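Local coordinates for protein TqaA (Penicillium aethiopicum, PDB 5DLK) that forms the C-terminal condensation-like domain of a fungal nonribosomal peptide synthetase and probably takes part in macrocyclising the peptide carried on a phosphopantetheine arm, at residues A[95-98]-A[99-102]; A[174-178]-A[179-183]. All coordinates share one frame; numbering follows the deposited sequence.

How the contacts relate
Following the chain from the N terminus, contact 1 comes first: residues 95-102 close the short loop between helix 81-94 and strand 100-105, an outer strand of a three-stranded antiparallel sheet. Contact 2 opens only later, where strand 169-177 of a five-stranded mixed sheet ends and residues 178-183 lead toward helix 186-197. The two lie in series, neither enclosing the other, yet their centres are about 10 Å apart and they touch. Gln180 NE2 lies 2.9 Å from Ile97 O, a probable hydrogen bond, while Phe102 CZ packs 3.3 Å from Ser179 OG. Together they join the first sheet to the loop bearing the phosphopantetheine-site residue Gly183.

Contact 1: A[95-98]-A[99-102]; sequences HSIL and RTSF
The backbone at residues 96-98 makes a short 3-10 turn that passes directly into strand 100-105, held by Arg99 N to Ser96 O at 3.0 Å and Thr100 N to Ile97 O at 3.3 Å. Ser96 O is gripped twice, because Thr100 OG1 also donates to it at 2.8 Å. The two donors come from opposite faces of the Ser96 carbonyl plane. A first torsion of -63°, which sets Thr100 OG1 beside its own backbone N, brings the hydroxyl back over the turn, where Ile97 CD1 meets it at 4.0 Å. Arg99 also folds back, but with a first torsion of 17°, close to eclipsed, after which the chain runs extended from CG to NE along Ser96. The guanidinium consequently lies flat over the turn, with Ser96 CA 3.6 Å above the centre of one face, and Ser96 CB is 3.7 Å from Arg99 NH1. Around the guanidinium, NH1 forms a salt bridge with Glu49 and a hydrogen bond to Leu114 O, while NE and NH2 bind the carbonyls of Val92 and Asp93. With a leucine at Arg99, Glu49 would probably lose its salt-bridge mate, and the Val92 and Asp93 carbonyls the side-chain donors that now meet them. One water bridges the passage from turn to strand, donating to Leu98 O at 3.0 Å and to Thr100 O at 2.9 Å. The chemistry implies that a cation placed at the C-terminal end of helix 81-94 probably interacts favourably with the helix dipole, and joins that end to strand 108-115 through Leu114.

Contact 2: A[174-178]-A[179-183]; sequences IQISH and SQWDG
The imidazole of His178 and the six-membered ring of Trp181 lie face to face, their centroids 3.8 Å apart and their planes only 8° from parallel. Trp181 CZ2 sits 3.5 Å above the centre of the His178 ring, and His178 ND1 lies over the face of the indole. At the indole edge, in its plane, a water accepts from Trp181 NE1 at 2.9 Å and donates to Ile176 O. Ile176 CD1 comes to Trp181 CD1 obliquely, at 3.7 Å. Phe61 also stacks on His178, and His68 meets Trp181 edge-to-face. The first torsion of Trp181, 66°, puts CG between its backbone N and carbonyl carbon and swings the indole back over the face of the His178 ring. A weak hydrogen bond from His178 ND1 to Trp181 O, 3.0 Å, adds a second tie between the stacked residues.

In the backbone that carries this pair, Gln180 N binds Ser177 O at 2.8 Å, closing a beta turn over His178 and Ser179. The Gln180 side chain reaches back to the strand end: OE1 accepts from Ser177 N at 3.0 Å, with the donor in the carbonyl plane and an N-H...O angle of 157°. Its NE2 is used by Ile97 O, so both ends of the amide are engaged and its rotation is fixed. Ser177 OG and Ser179 OG share a hydrogen bond across the turn.

Asp182 points its carboxylate to Arg313 and Ser185. The run from Ser177-His178 to Asp182 and Ser185 fits the SHxxxDxx(S/T) form of the condensation-domain HHxxxDG motif found in fungal terminal condensation-like domains. Gly183 belongs to the phosphopantetheine site, which holds no phosphopantetheine in this chain; a dimethyl sulfoxide about 4 Å from the His178 side chain, probably from the crystallisation liquor, is consistent with a pocket there.

Contact 1: A[95-98]-A[99-102]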
loop_
_atom_site.group_PDB
_atom_site.type_symbol
_atom_site.label_atom_id
_atom_site.label_comp_id
_atom_site.label_asym_id
_atom_site.label_seq_id
_atom_site.Cartn_x
_atom_site.Cartn_y
_atom_site.Cartn_z
ATOM N N HIS A 95 -1.265 -14.191 -11.920
ATOM C CA HIS A 95 -1.901 -13.117 -11.130
ATOM C C HIS A 95 -2.536 -12.039 -12.000
ATOM O O HIS A 95 -1.832 -11.229 -12.591
ATOM C CB HIS A 95 -0.875 -12.461 -10.202
ATOM C CG HIS A 95 -0.261 -13.400 -9.206
ATOM N ND1 HIS A 95 -0.941 -13.860 -8.101
ATOM C CD2 HIS A 95 0.982 -13.934 -9.133
ATOM C CE1 HIS A 95 -0.150 -14.649 -7.397
ATOM N NE2 HIS A 95 1.022 -14.711 -8.001
ATOM N N SER A 96 -3.861 -11.986 -12.055
ATOM C CA SER A 96 -4.502 -11.097 -13.020
ATOM C C SER A 96 -4.241 -9.613 -12.734
ATOM O O SER A 96 -4.306 -8.786 -13.647
ATOM C CB SER A 96 -6.008 -11.370 -13.081
ATOM O OG SER A 96 -6.660 -10.967 -11.895
ATOM N N ILE A 97 -3.922 -9.266 -11.482
ATOM C CA ILE A 97 -3.602 -7.874 -11.179
ATOM C C ILE A 97 -2.359 -7.419 -11.965
ATOM O O ILE A 97 -2.251 -6.253 -12.330
ATOM C CB ILE A 97 -3.376 -7.646 -9.651
ATOM C CG1 ILE A 97 -3.298 -6.147 -9.332
ATOM C CG2 ILE A 97 -2.113 -8.333 -9.174
ATOM C CD1 ILE A 97 -4.500 -5.370 -9.767
ATOM N N LEU A 98 -1.448 -8.349 -12.262
ATOM C CA LEU A 98 -0.230 -8.013 -13.002
ATOM C C LEU A 98 -0.512 -7.844 -14.512
ATOM O O LEU A 98 0.318 -7.299 -15.245
ATOM C CB LEU A 98 0.857 -9.078 -12.769
ATOM C CG LEU A 98 1.296 -9.365 -11.333
ATOM C CD1 LEU A 98 2.408 -10.410 -11.266
ATOM C CD2 LEU A 98 1.717 -8.085 -10.607
ATOM N N ARG A 99 -1.682 -8.287 -14.975
ATOM C CA ARG A 99 -2.069 -8.012 -16.361
ATOM C C ARG A 99 -3.222 -7.038 -16.417
ATOM O O ARG A 99 -4.065 -7.100 -17.314
ATOM C CB ARG A 99 -2.436 -9.301 -17.105
ATOM C CG ARG A 99 -2.726 -10.484 -16.232
ATOM C CD ARG A 99 -2.822 -11.763 -17.074
ATOM N NE ARG A 99 -3.231 -12.872 -16.230
ATOM C CZ ARG A 99 -4.494 -13.197 -16.004
ATOM N NH1 ARG A 99 -5.468 -12.513 -16.590
ATOM N NH2 ARG A 99 -4.777 -14.202 -15.199
ATOM N N THR A 100 -3.268 -6.134 -15.443
ATOM C CA THR A 100 -4.314 -5.129 -15.411
ATOM C C THR A 100 -3.832 -3.781 -15.946
ATOM O O THR A 100 -2.725 -3.322 -15.643
ATOM C CB THR A 100 -4.860 -4.975 -13.958
ATOM O OG1 THR A 100 -5.443 -6.212 -13.550
ATOM C CG2 THR A 100 -5.903 -3.921 -13.894
ATOM N N SER A 101 -4.696 -3.158 -16.738
ATOM C CA SER A 101 -4.510 -1.845 -17.314
ATOM C C SER A 101 -5.511 -0.890 -16.652
ATOM O O SER A 101 -6.648 -1.285 -16.361
ATOM C CB SER A 101 -4.715 -1.936 -18.840
ATOM O OG SER A 101 -5.072 -0.703 -19.426
ATOM N N PHE A 102 -5.092 0.345 -16.391
ATOM C CA PHE A 102 -5.954 1.315 -15.723
ATOM C C PHE A 102 -6.254 2.475 -16.641
ATOM O O PHE A 102 -5.348 3.046 -17.247
ATOM C CB PHE A 102 -5.305 1.857 -14.433
ATOM C CG PHE A 102 -5.020 0.810 -13.413
ATOM C CD1 PHE A 102 -3.858 0.062 -13.473
ATOM C CD2 PHE A 102 -5.902 0.590 -12.359
ATOM C CE1 PHE A 102 -3.597 -0.916 -12.522
ATOM C CE2 PHE A 102 -5.651 -0.374 -11.413
ATOM C CZ PHE A 102 -4.500 -1.136 -11.491
HETATM O O HOH W 1 -0.022 -4.369 -15.303
#

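Contact 2: A[174-178]-A[179-183]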
loop_
_atom_site.group_PDB
_atom_site.type_symbol
_atom_site.label_atom_id
_atom_site.label_comp_id
_atom_site.label_asym_id
_atom_site.label_seq_id
_atom_site.Cartn_x
_atom_site.Cartn_y
_atom_site.Cartn_z
ATOM N N ILE A 174 11.388 -5.542 -11.809
ATOM C CA ILE A 174 9.956 -5.672 -11.951
ATOM C C ILE A 174 9.359 -4.316 -11.609
ATOM O O ILE A 174 9.504 -3.865 -10.479
ATOM C CB ILE A 174 9.407 -6.767 -11.005
ATOM C CG1 ILE A 174 10.322 -8.000 -11.051
ATOM C CG2 ILE A 174 7.951 -7.089 -11.315
ATOM C CD1 ILE A 174 10.010 -9.070 -10.007
ATOM N N GLN A 175 8.740 -3.653 -12.580
ATOM C CA GLN A 175 8.101 -2.366 -12.326
ATOM C C GLN A 175 6.635 -2.610 -12.012
ATOM O O GLN A 175 6.035 -3.549 -12.520
ATOM C CB GLN A 175 8.267 -1.417 -13.511
ATOM C CG GLN A 175 9.704 -0.954 -13.676
ATOM C CD GLN A 175 9.880 0.032 -14.802
ATOM O OE1 GLN A 175 8.916 0.422 -15.466
ATOM N NE2 GLN A 175 11.122 0.443 -15.029
ATOM N N ILE A 176 6.067 -1.781 -11.141
ATOM C CA ILE A 176 4.716 -2.048 -10.667
ATOM C C ILE A 176 4.158 -0.804 -9.958
ATOM O O ILE A 176 4.881 -0.076 -9.271
ATOM C CB ILE A 176 4.692 -3.304 -9.732
ATOM C CG1 ILE A 176 3.259 -3.684 -9.322
ATOM C CG2 ILE A 176 5.620 -3.130 -8.530
ATOM C CD1 ILE A 176 3.167 -5.042 -8.612
ATOM N N SER A 177 2.864 -0.572 -10.148
ATOM C CA SER A 177 2.135 0.490 -9.459
ATOM C C SER A 177 1.641 -0.029 -8.102
ATOM O O SER A 177 1.244 -1.182 -7.985
ATOM C CB SER A 177 0.953 0.960 -10.325
ATOM O OG SER A 177 0.055 1.760 -9.572
ATOM N N HIS A 178 1.645 0.814 -7.068
ATOM C CA HIS A 178 1.183 0.378 -5.749
ATOM C C HIS A 178 -0.332 0.067 -5.770
ATOM O O HIS A 178 -0.863 -0.544 -4.845
ATOM C CB HIS A 178 1.548 1.453 -4.698
ATOM C CG HIS A 178 1.711 0.943 -3.299
ATOM N ND1 HIS A 178 1.020 -0.154 -2.799
ATOM C CD2 HIS A 178 2.480 1.377 -2.273
ATOM C CE1 HIS A 178 1.359 -0.358 -1.547
ATOM N NE2 HIS A 178 2.239 0.570 -1.190
ATOM N N SER A 179 -1.017 0.428 -6.854
ATOM C CA SER A 179 -2.397 -0.031 -7.036
ATOM C C SER A 179 -2.458 -1.546 -7.218
ATOM O O SER A 179 -3.544 -2.128 -7.214
ATOM C CB SER A 179 -3.053 0.650 -8.241
ATOM O OG SER A 179 -2.363 0.335 -9.457
ATOM N N GLN A 180 -1.290 -2.181 -7.353
ATOM C CA GLN A 180 -1.222 -3.601 -7.717
ATOM C C GLN A 180 -0.561 -4.485 -6.666
ATOM O O GLN A 180 -0.385 -5.687 -6.884
ATOM C CB GLN A 180 -0.469 -3.759 -9.063
ATOM C CG GLN A 180 -1.129 -3.014 -10.209
ATOM C CD GLN A 180 -0.250 -3.010 -11.460
ATOM O OE1 GLN A 180 0.785 -2.348 -11.494
ATOM N NE2 GLN A 180 -0.647 -3.783 -12.478
ATOM N N TRP A 181 -0.194 -3.920 -5.513
ATOM C CA TRP A 181 0.431 -4.728 -4.474
ATOM C C TRP A 181 0.238 -4.070 -3.101
ATOM O O TRP A 181 -0.165 -2.910 -3.016
ATOM C CB TRP A 181 1.938 -4.934 -4.756
ATOM C CG TRP A 181 2.742 -3.670 -4.673
ATOM C CD1 TRP A 181 2.935 -2.761 -5.668
ATOM C CD2 TRP A 181 3.423 -3.152 -3.520
ATOM N NE1 TRP A 181 3.712 -1.724 -5.220
ATOM C CE2 TRP A 181 4.025 -1.938 -3.904
ATOM C CE3 TRP A 181 3.589 -3.600 -2.205
ATOM C CZ2 TRP A 181 4.778 -1.156 -3.020
ATOM C CZ3 TRP A 181 4.341 -2.820 -1.320
ATOM C CH2 TRP A 181 4.922 -1.617 -1.732
ATOM N N ASP A 182 0.509 -4.823 -2.045
ATOM C CA ASP A 182 0.582 -4.250 -0.701
ATOM C C ASP A 182 1.613 -4.990 0.143
ATOM O O ASP A 182 2.203 -5.985 -0.299
ATOM C CB ASP A 182 -0.790 -4.254 -0.014
ATOM C CG ASP A 182 -1.429 -5.621 0.037
ATOM O OD1 ASP A 182 -0.707 -6.643 0.028
ATOM O OD2 ASP A 182 -2.678 -5.677 0.120
ATOM N N GLY A 183 1.840 -4.497 1.358
ATOM C CA GLY A 183 2.891 -5.042 2.202
ATOM C C GLY A 183 2.710 -6.519 2.496
ATOM O O GLY A 183 3.686 -7.265 2.618
HETATM O O HOH W 2 4.464 0.753 -6.544
#